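PDB 3SUK: cerato-platanin-like protein from Moniliophthora perniciosa, which is of unknown molecular function but belongs to the secreted cerato-platanins, a family built on a double-psi beta-barrel. Local coordinates for residues 4-9 / 88-93; 44-49 / 94-99; 67-72 / 111-116; 21-26 / 82-87. One frame throughout, in Å; residues are numbered along the deposited sequence. Where two conformers were deposited one is given.

Contact 1: residues 4-9 / 88-93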
loop_
_atom_site.group_PDB
_atom_site.type_symbol
_atom_site.label_atom_id
_atom_site.label_comp_id
_atom_site.label_asym_id
_atom_site.label_seq_id
_atom_site.Cartn_x
_atom_site.Cartn_y
_atom_site.Cartn_z
ATOM N N VAL A 4 4.982 12.162 -2.801
ATOM C CA VAL A 4 3.612 11.773 -3.078
ATOM C C VAL A 4 2.835 11.827 -1.770
ATOM O O VAL A 4 3.407 11.699 -0.732
ATOM C CB VAL A 4 3.497 10.386 -3.793
ATOM C CG1 VAL A 4 4.467 10.294 -4.921
ATOM C CG2 VAL A 4 3.691 9.265 -2.861
ATOM N N GLN A 5 1.537 12.042 -1.854
ATOM C CA GLN A 5 0.779 12.090 -0.570
ATOM C C GLN A 5 0.440 10.669 -0.079
ATOM O O GLN A 5 0.346 9.743 -0.844
ATOM C CB GLN A 5 -0.500 12.933 -0.682
ATOM C CG GLN A 5 -0.327 14.457 -0.975
ATOM C CD GLN A 5 -1.508 15.181 -0.416
ATOM O OE1 GLN A 5 -2.633 14.937 -0.843
ATOM N NE2 GLN A 5 -1.286 15.965 0.661
ATOM N N LEU A 6 0.401 10.543 1.235
ATOM C CA LEU A 6 0.063 9.291 1.884
ATOM C C LEU A 6 -0.907 9.552 3.026
ATOM O O LEU A 6 -0.659 10.404 3.816
ATOM C CB LEU A 6 1.330 8.552 2.352
ATOM C CG LEU A 6 1.072 7.163 2.947
ATOM C CD1 LEU A 6 2.202 6.232 2.619
ATOM C CD2 LEU A 6 0.884 7.213 4.436
ATOM N N ARG A 7 -1.946 8.730 3.117
ATOM C CA ARG A 7 -2.927 8.767 4.197
ATOM C C ARG A 7 -3.259 7.300 4.503
ATOM O O ARG A 7 -2.715 6.411 3.899
ATOM C CB ARG A 7 -4.194 9.538 3.807
ATOM C CG ARG A 7 -4.851 8.959 2.594
ATOM C CD ARG A 7 -5.846 9.897 1.838
ATOM N NE ARG A 7 -5.269 11.062 1.166
ATOM C CZ ARG A 7 -4.279 11.110 0.247
ATOM N NH1 ARG A 7 -3.526 10.043 -0.214
ATOM N NH2 ARG A 7 -3.995 12.315 -0.191
ATOM N N PHE A 8 -4.103 7.086 5.491
ATOM C CA PHE A 8 -4.470 5.737 5.856
ATOM C C PHE A 8 -5.941 5.487 5.656
ATOM O O PHE A 8 -6.750 6.376 5.591
ATOM C CB PHE A 8 -4.001 5.357 7.282
ATOM C CG PHE A 8 -4.794 6.005 8.391
ATOM C CD1 PHE A 8 -5.965 5.442 8.863
ATOM C CD2 PHE A 8 -4.362 7.159 8.943
ATOM C CE1 PHE A 8 -6.666 6.014 9.835
ATOM C CE2 PHE A 8 -5.066 7.727 9.970
ATOM C CZ PHE A 8 -6.230 7.153 10.401
ATOM N N ASP A 9 -6.217 4.223 5.461
ATOM C CA ASP A 9 -7.585 3.725 5.255
ATOM C C ASP A 9 -7.655 2.398 5.986
ATOM O O ASP A 9 -6.996 1.466 5.614
ATOM C CB ASP A 9 -7.823 3.551 3.751
ATOM C CG ASP A 9 -9.234 3.056 3.400
ATOM O OD1 ASP A 9 -9.892 2.527 4.232
ATOM O OD2 ASP A 9 -9.626 3.197 2.245
ATOM N N ASN A 88 -5.228 9.845 -5.146
ATOM C CA ASN A 88 -4.065 10.727 -5.044
ATOM C C ASN A 88 -2.954 10.142 -4.151
ATOM O O ASN A 88 -3.043 10.250 -2.972
ATOM C CB ASN A 88 -4.572 12.080 -4.482
ATOM C CG ASN A 88 -3.507 13.073 -4.214
ATOM O OD1 ASN A 88 -2.505 13.092 -4.819
ATOM N ND2 ASN A 88 -3.812 13.978 -3.331
ATOM N N GLY A 89 -1.901 9.633 -4.741
ATOM C CA GLY A 89 -0.870 8.932 -3.985
ATOM C C GLY A 89 -1.326 7.631 -3.321
ATOM O O GLY A 89 -1.993 6.857 -3.944
ATOM N N PHE A 90 -0.972 7.458 -2.061
ATOM C CA PHE A 90 -1.241 6.192 -1.369
ATOM C C PHE A 90 -2.296 6.321 -0.277
ATOM O O PHE A 90 -2.279 7.241 0.501
ATOM C CB PHE A 90 0.026 5.637 -0.661
ATOM C CG PHE A 90 1.142 5.225 -1.575
ATOM C CD1 PHE A 90 1.105 4.005 -2.182
ATOM C CD2 PHE A 90 2.278 6.016 -1.729
ATOM C CE1 PHE A 90 2.117 3.617 -2.991
ATOM C CE2 PHE A 90 3.299 5.616 -2.560
ATOM C CZ PHE A 90 3.199 4.389 -3.158
ATOM N N ASN A 91 -3.183 5.346 -0.221
ATOM C CA ASN A 91 -4.002 5.125 0.953
ATOM C C ASN A 91 -3.638 3.749 1.534
ATOM O O ASN A 91 -3.936 2.765 0.982
ATOM C CB ASN A 91 -5.501 5.096 0.619
ATOM C CG ASN A 91 -5.975 6.257 -0.230
ATOM O OD1 ASN A 91 -5.461 7.332 -0.221
ATOM N ND2 ASN A 91 -6.997 5.982 -0.971
ATOM N N VAL A 92 -3.018 3.762 2.701
ATOM C CA VAL A 92 -2.437 2.549 3.277
ATOM C C VAL A 92 -3.076 2.111 4.584
ATOM O O VAL A 92 -3.764 2.828 5.190
ATOM C CB VAL A 92 -0.875 2.673 3.451
ATOM C CG1 VAL A 92 -0.240 3.085 2.090
ATOM C CG2 VAL A 92 -0.500 3.631 4.604
ATOM N N ALA A 93 -2.788 0.886 4.998
ATOM C CA ALA A 93 -3.301 0.434 6.292
ATOM C C ALA A 93 -2.750 1.378 7.363
ATOM O O ALA A 93 -1.644 1.812 7.298
ATOM C CB ALA A 93 -2.858 -1.005 6.557
HETATM O O HOH W 1 0.261 12.493 -4.388
HETATM O O HOH W 2 -8.494 3.390 -0.382
#
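F90 N gives Q5 O a nearly straight hydrogen bond of 2.9 Å, and the parallel pairing of strand 4-8 with strand 90-92 continues from there. F90 O accepts from R7 N, R7 O takes V92 N, and V92 O takes D9 N at 2.8 Å. Q5, R7 and D9 therefore serve this partner, while the backbone of V4 and L6 bonds to V113 and I111 of strand 110-118. On the far edge of strand 90-92, N91 bonds to A49. Strand 4-8 is thus flanked by strands from the C-terminal half of the chain, within the double-psi beta-barrel of this family.

R7 runs alongside N91 and bends toward strand 90-92: chi1 of 58° sets CG between the backbone N and the carbonyl carbon, and a turn at chi3 (68°) carries the guanidinium to the other strand. There NH1 spreads three weak hydrogen bonds, to N88 O at 2.8 Å, F90 O at 3.1 Å and N91 OD1 at 3.3 Å. F90 O, near the guanidinium plane at its edge, accepts from R7 N and, weakly, from NH1. The N91 amide stands 80° to the guanidinium plane.

Water bridges both ends. W1 accepts from Q5 N and donates to N88 OD1; W2 accepts from N91 ND2 and donates to D9 OD2, while D9 OD1 bonds to T11 OG1. The opposite face is apolar: V4 CG2 rests 3.7 Å from F90 CE2, L6 CD2 lies 3.8 Å from V92 CG2, and M97 of helix 94-101 covers L6 and V92.

Contact 2: residues 44-49 / 94-99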
loop_
_atom_site.group_PDB
_atom_site.type_symbol
_atom_site.label_atom_id
_atom_site.label_comp_id
_atom_site.label_asym_id
_atom_site.label_seq_id
_atom_site.Cartn_x
_atom_site.Cartn_y
_atom_site.Cartn_z
ATOM N N PHE A 44 1.928 -7.883 4.320
ATOM C CA PHE A 44 0.849 -7.368 5.146
ATOM C C PHE A 44 1.407 -7.107 6.551
ATOM O O PHE A 44 2.101 -7.927 7.087
ATOM C CB PHE A 44 -0.297 -8.398 5.267
ATOM C CG PHE A 44 -1.440 -7.917 6.136
ATOM C CD1 PHE A 44 -2.449 -7.187 5.592
ATOM C CD2 PHE A 44 -1.473 -8.178 7.489
ATOM C CE1 PHE A 44 -3.487 -6.726 6.352
ATOM C CE2 PHE A 44 -2.518 -7.724 8.248
ATOM C CZ PHE A 44 -3.520 -6.997 7.659
ATOM N N PRO A 45 1.087 -5.976 7.161
ATOM C CA PRO A 45 0.036 -5.017 6.786
ATOM C C PRO A 45 0.554 -3.881 5.911
ATOM O O PRO A 45 -0.097 -2.885 5.829
ATOM C CB PRO A 45 -0.376 -4.449 8.143
ATOM C CG PRO A 45 0.905 -4.379 8.883
ATOM C CD PRO A 45 1.661 -5.657 8.469
ATOM N N HIS A 46 1.699 -4.072 5.278
ATOM C CA HIS A 46 2.203 -3.056 4.356
ATOM C C HIS A 46 1.500 -3.237 3.014
ATOM O O HIS A 46 2.038 -3.760 2.082
ATOM C CB HIS A 46 3.717 -3.176 4.153
ATOM C CG HIS A 46 4.524 -3.038 5.403
ATOM N ND1 HIS A 46 5.877 -3.262 5.440
ATOM C CD2 HIS A 46 4.163 -2.707 6.656
ATOM C CE1 HIS A 46 6.311 -3.089 6.672
ATOM N NE2 HIS A 46 5.294 -2.745 7.430
ATOM N N ILE A 47 0.255 -2.788 2.979
ATOM C CA ILE A 47 -0.562 -2.854 1.776
ATOM C C ILE A 47 -1.387 -1.577 1.663
ATOM O O ILE A 47 -1.590 -0.897 2.641
ATOM C CB ILE A 47 -1.510 -4.066 1.756
ATOM C CG1 ILE A 47 -2.438 -4.037 2.964
ATOM C CG2 ILE A 47 -0.743 -5.400 1.662
ATOM C CD1 ILE A 47 -3.680 -4.881 2.831
ATOM N N GLY A 48 -1.815 -1.268 0.452
ATOM C CA GLY A 48 -2.646 -0.102 0.263
ATOM C C GLY A 48 -3.074 0.147 -1.165
ATOM O O GLY A 48 -2.769 -0.585 -2.064
ATOM N N ALA A 49 -3.781 1.257 -1.322
ATOM C CA ALA A 49 -4.193 1.757 -2.615
ATOM C C ALA A 49 -3.132 2.741 -3.133
ATOM O O ALA A 49 -2.470 3.352 -2.312
ATOM C CB ALA A 49 -5.549 2.449 -2.490
ATOM N N GLN A 94 -3.550 1.648 8.373
ATOM C CA GLN A 94 -3.074 2.503 9.434
ATOM C C GLN A 94 -1.787 1.888 10.017
ATOM O O GLN A 94 -0.858 2.593 10.322
ATOM C CB GLN A 94 -4.138 2.622 10.544
ATOM C CG GLN A 94 -3.711 3.617 11.624
ATOM C CD GLN A 94 -4.649 3.575 12.818
ATOM O OE1 GLN A 94 -5.830 3.550 12.662
ATOM N NE2 GLN A 94 -4.077 3.626 14.017
ATOM N N ALA A 95 -1.729 0.589 10.152
ATOM C CA ALA A 95 -0.573 -0.022 10.774
ATOM C C ALA A 95 0.710 0.305 9.998
ATOM O O ALA A 95 1.751 0.558 10.602
ATOM C CB ALA A 95 -0.775 -1.492 10.891
ATOM N N ALA A 96 0.609 0.326 8.683
ATOM C CA ALA A 96 1.709 0.699 7.834
ATOM C C ALA A 96 2.121 2.146 8.004
ATOM O O ALA A 96 3.275 2.420 8.071
ATOM C CB ALA A 96 1.393 0.419 6.387
ATOM N N MET A 97 1.174 3.061 8.043
ATOM C CA MET A 97 1.458 4.458 8.287
ATOM C C MET A 97 2.046 4.633 9.684
ATOM O O MET A 97 2.904 5.444 9.869
ATOM C CB MET A 97 0.243 5.348 8.069
ATOM C CG MET A 97 0.587 6.792 8.106
ATOM S SD MET A 97 -0.837 7.827 7.674
ATOM C CE MET A 97 -0.142 9.471 7.758
ATOM N N ASP A 98 1.559 3.867 10.650
ATOM C CA ASP A 98 2.148 3.970 11.969
ATOM C C ASP A 98 3.622 3.535 11.977
ATOM O O ASP A 98 4.422 4.159 12.603
ATOM C CB ASP A 98 1.317 3.194 12.994
ATOM C CG ASP A 98 0.157 4.003 13.551
ATOM O OD1 ASP A 98 0.314 5.177 13.794
ATOM O OD2 ASP A 98 -0.918 3.404 13.734
ATOM N N GLU A 99 3.948 2.496 11.257
ATOM C CA GLU A 99 5.334 2.042 11.175
ATOM C C GLU A 99 6.219 3.109 10.496
ATOM O O GLU A 99 7.312 3.372 10.913
ATOM C CB GLU A 99 5.416 0.706 10.464
ATOM C CG GLU A 99 4.901 -0.449 11.286
ATOM C CD GLU A 99 4.868 -1.716 10.472
ATOM O OE1 GLU A 99 5.946 -2.120 10.025
ATOM O OE2 GLU A 99 3.783 -2.331 10.351
#
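H46 NE2 reaches E99 OE1 at 2.7 Å, a hydrogen bond (162° at the hydrogen) with OE1 almost in the plane of the imidazole, while NE2 comes from above the carboxylate plane; ring and carboxylate are turned 50° to each other. The other oxygen, E99 OE2, touches P45, 3.8 Å from its CG, the two side chains crossing at about a right angle. That same CG packs against A95 CB at 3.9 Å. One residue further along the helix, A96 CB packs against the backbone of the loop, 3.7 Å from P45 O and 4.1 Å from H46 CA. With chi2 at 174° the E99 chain runs out extended beyond CG, which is how it spans from the helix to the ring.

These contacts seat helix 94-101 against the entry to strand 47-50 of the double-psi barrel sheet. A leucine in place of H46 would probably leave the E99 carboxylate without its N-H mate and free to swing about.

Further out, the loop is shaped by a cis peptide before P45 and by an inverse gamma turn centred on H46, closed by a weak bond from I47 N to P45 O. P45 CB covers one face of the F44 ring, over its centre. H46 ND1 makes a weak hydrogen bond to N79 O, which together with the E99 bond probably helps fix the turn of the imidazole. On the helix side, the carboxylate of D13 accepts from Q94 N and A95 N at the first turn.

Contact 3: residues 67-72 / 111-116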
loop_
_atom_site.group_PDB
_atom_site.type_symbol
_atom_site.label_atom_id
_atom_site.label_comp_id
_atom_site.label_asym_id
_atom_site.label_seq_id
_atom_site.Cartn_x
_atom_site.Cartn_y
_atom_site.Cartn_z
ATOM N N ILE A 67 8.731 3.011 0.439
ATOM C CA ILE A 67 8.160 4.292 0.863
ATOM C C ILE A 67 8.954 4.769 2.066
ATOM O O ILE A 67 9.138 4.055 2.979
ATOM C CB ILE A 67 6.658 4.164 1.220
ATOM C CG1 ILE A 67 5.838 3.621 0.022
ATOM C CG2 ILE A 67 6.076 5.519 1.618
ATOM C CD1 ILE A 67 4.462 3.305 0.334
ATOM N N SER A 68 9.407 6.014 2.009
ATOM C CA SER A 68 10.262 6.655 3.008
ATOM C C SER A 68 9.665 7.948 3.554
ATOM O O SER A 68 9.032 8.675 2.860
ATOM C CB SER A 68 11.608 7.018 2.394
ATOM O OG SER A 68 12.216 5.857 1.934
ATOM N N PHE A 69 9.835 8.156 4.846
ATOM C CA PHE A 69 9.379 9.368 5.539
ATOM C C PHE A 69 10.339 9.708 6.662
ATOM O O PHE A 69 10.666 8.870 7.433
ATOM C CB PHE A 69 7.967 9.180 6.082
ATOM C CG PHE A 69 7.335 10.427 6.654
ATOM C CD1 PHE A 69 7.082 11.541 5.892
ATOM C CD2 PHE A 69 6.916 10.425 7.950
ATOM C CE1 PHE A 69 6.493 12.656 6.455
ATOM C CE2 PHE A 69 6.295 11.523 8.475
ATOM C CZ PHE A 69 6.111 12.623 7.724
ATOM N N THR A 70 10.672 10.993 6.752
ATOM C CA THR A 70 11.522 11.514 7.815
ATOM C C THR A 70 10.663 12.248 8.839
ATOM O O THR A 70 9.951 13.122 8.502
ATOM C CB THR A 70 12.586 12.466 7.238
ATOM O OG1 THR A 70 13.330 11.774 6.241
ATOM C CG2 THR A 70 13.503 12.925 8.373
ATOM N N PHE A 71 10.700 11.769 10.063
ATOM C CA PHE A 71 9.929 12.334 11.166
ATOM C C PHE A 71 10.762 12.362 12.476
ATOM O O PHE A 71 11.353 11.408 12.842
ATOM C CB PHE A 71 8.630 11.528 11.340
ATOM C CG PHE A 71 7.702 12.080 12.388
ATOM C CD1 PHE A 71 7.013 13.240 12.203
ATOM C CD2 PHE A 71 7.513 11.383 13.521
ATOM C CE1 PHE A 71 6.127 13.680 13.196
ATOM C CE2 PHE A 71 6.665 11.822 14.493
ATOM C CZ PHE A 71 5.974 12.965 14.305
ATOM N N GLN A 72 10.775 13.499 13.133
ATOM C CA GLN A 72 11.543 13.647 14.371
ATOM C C GLN A 72 13.026 13.235 14.176
ATOM O O GLN A 72 13.569 12.613 15.012
ATOM C CB GLN A 72 10.882 12.959 15.607
ATOM C CG GLN A 72 9.529 13.598 16.073
ATOM C CD GLN A 72 8.709 12.736 17.013
ATOM O OE1 GLN A 72 9.032 11.602 17.304
ATOM N NE2 GLN A 72 7.605 13.276 17.449
ATOM N N ILE A 111 0.435 12.862 5.027
ATOM C CA ILE A 111 1.838 13.223 4.950
ATOM C C ILE A 111 2.349 13.173 3.506
ATOM O O ILE A 111 1.707 12.633 2.623
ATOM C CB ILE A 111 2.708 12.342 5.856
ATOM C CG1 ILE A 111 2.701 10.902 5.321
ATOM C CG2 ILE A 111 2.306 12.503 7.332
ATOM C CD1 ILE A 111 3.553 9.931 6.063
ATOM N N ASP A 112 3.491 13.787 3.275
ATOM C CA ASP A 112 4.190 13.689 2.003
ATOM C C ASP A 112 5.333 12.695 2.166
ATOM O O ASP A 112 6.103 12.827 3.039
ATOM C CB ASP A 112 4.752 15.048 1.596
ATOM C CG ASP A 112 3.701 15.979 1.200
ATOM O OD1 ASP A 112 2.707 15.549 0.708
ATOM O OD2 ASP A 112 3.899 17.162 1.387
ATOM N N VAL A 113 5.382 11.702 1.305
ATOM C CA VAL A 113 6.422 10.690 1.385
ATOM C C VAL A 113 7.241 10.633 0.116
ATOM O O VAL A 113 6.882 11.197 -0.844
ATOM C CB VAL A 113 5.846 9.288 1.692
ATOM C CG1 VAL A 113 5.085 9.321 3.007
ATOM C CG2 VAL A 113 4.923 8.761 0.532
ATOM N N GLN A 114 8.391 10.007 0.205
ATOM C CA GLN A 114 9.153 9.648 -0.955
ATOM C C GLN A 114 8.836 8.182 -1.302
ATOM O O GLN A 114 8.724 7.351 -0.452
ATOM C CB GLN A 114 10.649 9.849 -0.708
ATOM C CG GLN A 114 11.068 11.290 -0.646
ATOM C CD GLN A 114 10.930 12.002 -1.957
ATOM O OE1 GLN A 114 11.345 11.520 -2.971
ATOM N NE2 GLN A 114 10.340 13.170 -1.924
ATOM N N SER A 115 8.601 7.935 -2.566
ATOM C CA SER A 115 8.236 6.610 -3.014
ATOM C C SER A 115 9.094 6.222 -4.227
ATOM O O SER A 115 9.280 6.987 -5.148
ATOM C CB SER A 115 6.746 6.599 -3.382
ATOM O OG SER A 115 6.381 5.354 -3.955
ATOM N N GLN A 116 9.590 4.998 -4.173
ATOM C CA GLN A 116 10.349 4.419 -5.249
ATOM C C GLN A 116 9.813 3.013 -5.532
ATOM O O GLN A 116 9.951 2.179 -4.690
ATOM C CB GLN A 116 11.818 4.310 -4.795
ATOM C CG GLN A 116 12.749 3.795 -5.834
ATOM C CD GLN A 116 12.526 4.476 -7.175
ATOM O OE1 GLN A 116 12.816 5.649 -7.337
ATOM N NE2 GLN A 116 11.984 3.756 -8.120
#
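F69 lays its ring against I111 and the backbone of D112, and its course can be traced atom by atom. CB lies 4.2 Å from V113 CG1. With CG anti to the backbone N (chi1 -172°), the ring swings across to strand 110-118. I111 CD1 then sits over its face, 3.7 Å from the centroid and only 5° off the normal, a CH-pi contact that CG, CD1, CD2 and CE2 all share. The CD1 edge is turned on D112 O, 3.3 Å away and near the ring plane, with CE1 almost as close to the same oxygen. At the tip, CZ touches I111 CG2 at 3.8 Å.

The strands themselves are antiparallel neighbours in the double-psi beta-barrel sheet. S68 and Q114 form the hydrogen-bonded pair, S68 N to Q114 O at 2.9 Å and Q114 N to S68 O at 3.0 Å. I67 and S115 are the non-hydrogen-bonded pair beside it. On the buried side, I67 CG2 presses on V113 CG2 at 3.6 Å, and L100 of helix 94-101 touches both I67 and F69. S68 points to the other face with Q114, where, in one of its two deposited conformers, its OG bonds to S77 OG on strand 74-83.

Contact 4: residues 21-26 / 82-87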
loop_
_atom_site.group_PDB
_atom_site.type_symbol
_atom_site.label_atom_id
_atom_site.label_comp_id
_atom_site.label_asym_id
_atom_site.label_seq_id
_atom_site.Cartn_x
_atom_site.Cartn_y
_atom_site.Cartn_z
ATOM N N THR A 21 -12.759 -7.270 -3.044
ATOM C CA THR A 21 -13.315 -5.973 -2.649
ATOM C C THR A 21 -12.518 -4.769 -3.182
ATOM O O THR A 21 -12.922 -3.665 -2.983
ATOM C CB THR A 21 -13.420 -5.786 -1.092
ATOM O OG1 THR A 21 -12.118 -5.762 -0.508
ATOM C CG2 THR A 21 -14.248 -6.884 -0.412
ATOM N N VAL A 22 -11.416 -5.016 -3.892
ATOM C CA VAL A 22 -10.555 -3.957 -4.396
ATOM C C VAL A 22 -10.451 -4.030 -5.910
ATOM O O VAL A 22 -10.918 -4.923 -6.500
ATOM C CB VAL A 22 -9.124 -3.977 -3.733
ATOM C CG1 VAL A 22 -9.232 -3.791 -2.256
ATOM C CG2 VAL A 22 -8.463 -5.335 -3.980
ATOM N N ALA A 23 -9.836 -3.037 -6.509
ATOM C CA ALA A 23 -9.711 -2.941 -7.923
ATOM C C ALA A 23 -8.946 -4.140 -8.515
ATOM O O ALA A 23 -9.251 -4.549 -9.587
ATOM C CB ALA A 23 -9.022 -1.665 -8.275
ATOM N N CYS A 24 -7.947 -4.619 -7.785
ATOM C CA CYS A 24 -7.078 -5.714 -8.237
ATOM C C CYS A 24 -7.597 -7.097 -7.845
ATOM O O CYS A 24 -6.924 -7.873 -7.283
ATOM C CB CYS A 24 -5.638 -5.528 -7.741
ATOM S SG CYS A 24 -4.913 -3.874 -8.221
ATOM N N SER A 25 -8.836 -7.319 -8.245
ATOM C CA SER A 25 -9.532 -8.530 -7.911
ATOM C C SER A 25 -9.296 -9.600 -9.005
ATOM O O SER A 25 -8.411 -10.371 -8.889
ATOM C CB SER A 25 -11.033 -8.179 -7.759
ATOM O OG SER A 25 -11.578 -7.569 -8.882
ATOM N N THR A 26 -10.045 -9.505 -10.066
ATOM C CA THR A 26 -10.187 -10.441 -11.142
ATOM C C THR A 26 -9.431 -9.929 -12.398
ATOM O O THR A 26 -8.792 -8.911 -12.370
ATOM C CB THR A 26 -11.796 -10.499 -11.259
ATOM O OG1 THR A 26 -12.373 -11.596 -10.580
ATOM C CG2 THR A 26 -12.382 -10.059 -12.483
ATOM N N ALA A 82 0.849 -2.399 -3.580
ATOM C CA ALA A 82 -0.360 -1.709 -4.003
ATOM C C ALA A 82 -1.357 -2.678 -4.622
ATOM O O ALA A 82 -1.031 -3.395 -5.483
ATOM C CB ALA A 82 0.010 -0.562 -4.952
ATOM N N ILE A 83 -2.551 -2.659 -4.066
ATOM C CA ILE A 83 -3.623 -3.575 -4.460
ATOM C C ILE A 83 -4.959 -2.940 -4.892
ATOM O O ILE A 83 -5.918 -3.633 -5.086
ATOM C CB ILE A 83 -3.895 -4.564 -3.292
ATOM C CG1 ILE A 83 -4.533 -3.864 -2.079
ATOM C CG2 ILE A 83 -2.591 -5.290 -2.909
ATOM C CD1 ILE A 83 -5.077 -4.793 -1.022
ATOM N N ASP A 84 -5.017 -1.619 -4.929
ATOM C CA ASP A 84 -6.299 -0.938 -5.137
ATOM C C ASP A 84 -5.988 0.434 -5.728
ATOM O O ASP A 84 -4.873 0.858 -5.687
ATOM C CB ASP A 84 -7.028 -0.838 -3.787
ATOM C CG ASP A 84 -8.540 -0.560 -3.889
ATOM O OD1 ASP A 84 -9.064 -0.542 -4.978
ATOM O OD2 ASP A 84 -9.090 -0.363 -2.801
ATOM N N HIS A 85 -7.005 1.066 -6.280
ATOM C CA HIS A 85 -6.939 2.433 -6.787
ATOM C C HIS A 85 -7.084 3.462 -5.661
ATOM O O HIS A 85 -7.928 3.335 -4.891
ATOM C CB HIS A 85 -8.075 2.639 -7.823
ATOM C CG HIS A 85 -8.281 4.079 -8.221
ATOM N ND1 HIS A 85 -7.420 4.754 -9.045
ATOM C CD2 HIS A 85 -9.223 4.972 -7.859
ATOM C CE1 HIS A 85 -7.840 5.992 -9.206
ATOM N NE2 HIS A 85 -8.938 6.143 -8.505
ATOM N N ALA A 86 -6.251 4.499 -5.696
ATOM C CA ALA A 86 -6.396 5.690 -4.852
ATOM C C ALA A 86 -6.523 6.874 -5.795
ATOM O O ALA A 86 -6.016 6.864 -6.869
ATOM C CB ALA A 86 -5.172 5.863 -3.989
ATOM N N GLY A 87 -7.224 7.891 -5.350
ATOM C CA GLY A 87 -7.333 9.111 -6.113
ATOM C C GLY A 87 -6.061 9.932 -6.157
ATOM O O GLY A 87 -5.897 10.690 -7.023
#
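A23 and D84 approach to 4.8 Å between CA atoms where the irregular segment 21-26 passes the corner that the chain turns at D84. D84 supplies the one hydrogen bond between the segments. Its CG stands anti to the backbone N (chi1 -162°), which carries the carboxylate to segment 21-26, and OD1 accepts from A23 N at 3.0 Å. The same oxygen takes the amide of its own neighbour, H85 N, at 2.9 Å. Both donors stand well out of the carboxylate plane, on opposite faces of it, while OD2 bonds to Y12 OH, so each oxygen is occupied.

V22 packs against this polar group. Its CB is 3.5 Å from D84 CG, its CG1 lies as near to D84 OD2, and its CG2 turns the other way to touch I83 O at 3.3 Å. C24 covers that carbonyl too: CB and SG both lie 3.3 Å from I83 O. SG goes on to the disulfide with C61, and H85 ND1 bonds to I53 O.

The contact joins the long loop after strand 4-8 to the barrel sheet. With an alanine at D84, A23 N, H85 N and Y12 OH would probably each lose a hydrogen-bond partner, and V22 would have a gap beside it.

Three hydrogen bonds, to two backbone amides and a tyrosine hydroxyl, probably fix the rotation of the D84 carboxylate; the A23 N bond ties the loop to the corner, and the disulfide of C24, the residue after A23, ties it covalently to C61.

All four contacts reach one sheet. Contacts 1 and 2 are closest, about 9 Å between centres, and join where N91 O meets A49 N at 2.8 Å, a probable hydrogen bond; strand 90-92 of contact 1 leads straight into the helix of contact 2. Contact 3 adjoins contact 1 through strand 110-118, with L6 N 2.8 Å from I111 O, and touches contact 2 where M97 meets I111. Contact 4 reaches contact 2 by G48 O and I83 N, 2.9 Å apart, and contact 1 where A86 CB meets N91 ND2 at 3.5 Å. Contacts 3 and 4 lie on opposite sides of the chain's centre, about 22 Å between centres.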